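Lithostathine-1-alpha (Homo sapiens, PDB 1QDD) might inhibit spontaneous calcium carbonate precipitation and may be associated with pancreas and brain regeneration, its chain carrying a C-type lectin domain. Local coordinates at residues Gly113-Leu118 against Val130-Lys135. The protein carries 1 engineered substitution. Residues are numbered along the deposited sequence; the frame is centred on the assembly and turned at random.
Sequences GYCVSL and VPCEDK
A disulfide joins Cys115 to Cys132, SG to SG at 2.0 Å, with the C-S-S-C torsion at 97°, close to the relaxed right angle. Each sulfur stands anti to its own carbonyl carbon and beside its own backbone N, which carries it across to the other cysteine, and CB of Cys115 comes within 3.9 Å of CA of Cys132. Cysteine suits this place because its short side chain ties the turn from Pro131 to Asp134 closely to the start of strand 115-119. The bridge also packs against its surroundings: SG of Cys132 lies 4.0 Å from CB of Tyr114, whose ring leads off to a cation-pi contact with Lys85.

Beside the bridge the backbones pair antiparallel. Val130 N gives a nearly straight bond to Cys115 O (2.9 Å, 168°), while Val130 O accepts from Cys115 N at 3.2 Å and, weakly, from Tyr114 N. Two residues thus face one, a classic beta bulge. Gly113, with no side chain, lets the two backbones come together, its CA 3.5 Å from Val130 O.

The methyls of Val130 meet polar atoms of the strand: CG2 lies 3.6 Å from Cys115 O, and CG1 and CG2 are set more loosely against Ser117 OG, a buried hydroxyl hydrogen-bonded to Asn75. The branched side chain also touches Trp77 of strand 75-78. A disulfide between the 115-119 strand and the loop after 127-130 is characteristic of the C-type lectin fold.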
# COMPACT_ATOMS: atom_id res chain seq x y z
N GLY A 113 16.11 -8.18 -0.78
CA GLY A 113 15.09 -7.61 -1.66
C GLY A 113 15.01 -6.11 -1.36
O GLY A 113 15.29 -5.71 -0.24
N TYR A 114 14.62 -5.32 -2.35
CA TYR A 114 14.58 -3.86 -2.20
C TYR A 114 13.19 -3.26 -2.24
O TYR A 114 13.03 -2.03 -2.14
CB TYR A 114 15.55 -3.20 -3.21
CG TYR A 114 16.98 -3.70 -3.04
CD1 TYR A 114 17.58 -4.50 -4.01
CD2 TYR A 114 17.71 -3.42 -1.90
CE1 TYR A 114 18.87 -4.98 -3.86
CE2 TYR A 114 19.01 -3.90 -1.73
CZ TYR A 114 19.57 -4.68 -2.71
OH TYR A 114 20.85 -5.15 -2.53
N CYS A 115 12.13 -4.05 -2.40
CA CYS A 115 10.73 -3.63 -2.41
C CYS A 115 9.98 -4.54 -1.45
O CYS A 115 10.48 -5.63 -1.12
CB CYS A 115 10.12 -3.67 -3.81
SG CYS A 115 10.71 -2.33 -4.89
N VAL A 116 8.84 -4.13 -0.91
CA VAL A 116 8.13 -4.87 0.13
C VAL A 116 6.72 -5.30 -0.24
O VAL A 116 5.92 -4.54 -0.80
CB VAL A 116 8.09 -4.00 1.41
CG1 VAL A 116 7.40 -4.73 2.56
CG2 VAL A 116 9.51 -3.61 1.83
N SER A 117 6.42 -6.57 0.10
CA SER A 117 5.07 -7.11 -0.09
C SER A 117 4.48 -7.62 1.22
O SER A 117 5.19 -8.02 2.16
CB SER A 117 5.12 -8.26 -1.09
OG SER A 117 5.88 -9.35 -0.62
N LEU A 118 3.15 -7.69 1.27
CA LEU A 118 2.38 -8.36 2.31
C LEU A 118 2.20 -9.85 1.95
O LEU A 118 1.97 -10.15 0.77
CB LEU A 118 0.99 -7.76 2.44
CG LEU A 118 0.91 -6.27 2.78
CD1 LEU A 118 -0.51 -5.75 2.61
CD2 LEU A 118 1.42 -5.99 4.18
N VAL A 130 11.45 -8.38 -1.23
CA VAL A 130 11.52 -9.16 -2.46
C VAL A 130 12.08 -8.32 -3.60
O VAL A 130 12.14 -7.09 -3.49
CB VAL A 130 10.11 -9.65 -2.87
CG1 VAL A 130 9.54 -10.73 -1.98
CG2 VAL A 130 9.14 -8.47 -2.92
N PRO A 131 12.47 -8.91 -4.72
CA PRO A 131 12.97 -8.16 -5.86
C PRO A 131 11.89 -7.24 -6.41
O PRO A 131 10.73 -7.63 -6.62
CB PRO A 131 13.33 -9.24 -6.88
CG PRO A 131 13.57 -10.47 -6.06
CD PRO A 131 12.58 -10.39 -4.92
N CYS A 132 12.24 -6.00 -6.74
CA CYS A 132 11.31 -5.01 -7.25
C CYS A 132 10.75 -5.33 -8.63
O CYS A 132 9.71 -4.77 -9.03
CB CYS A 132 12.00 -3.63 -7.30
SG CYS A 132 12.46 -2.97 -5.68
N GLU A 133 11.39 -6.22 -9.38
CA GLU A 133 10.98 -6.64 -10.70
C GLU A 133 9.95 -7.76 -10.68
O GLU A 133 9.44 -8.13 -11.75
CB GLU A 133 12.20 -7.05 -11.53
CG GLU A 133 13.24 -5.96 -11.69
CD GLU A 133 14.28 -5.94 -10.59
OE1 GLU A 133 14.26 -6.72 -9.61
OE2 GLU A 133 15.18 -5.07 -10.69
N ASP A 134 9.61 -8.31 -9.52
CA ASP A 134 8.52 -9.27 -9.42
C ASP A 134 7.20 -8.62 -9.83
O ASP A 134 7.06 -7.39 -9.74
CB ASP A 134 8.39 -9.85 -8.01
CG ASP A 134 9.42 -10.89 -7.64
OD1 ASP A 134 10.26 -11.25 -8.48
OD2 ASP A 134 9.34 -11.33 -6.47
N LYS A 135 6.25 -9.40 -10.31
CA LYS A 135 4.95 -8.90 -10.77
C LYS A 135 3.83 -9.38 -9.87
O LYS A 135 3.47 -10.57 -9.84
CB LYS A 135 4.71 -9.29 -12.25
CG LYS A 135 5.72 -8.63 -13.18
CD LYS A 135 5.76 -9.21 -14.58
CE LYS A 135 6.98 -8.69 -15.33
NZ LYS A 135 6.98 -9.10 -16.75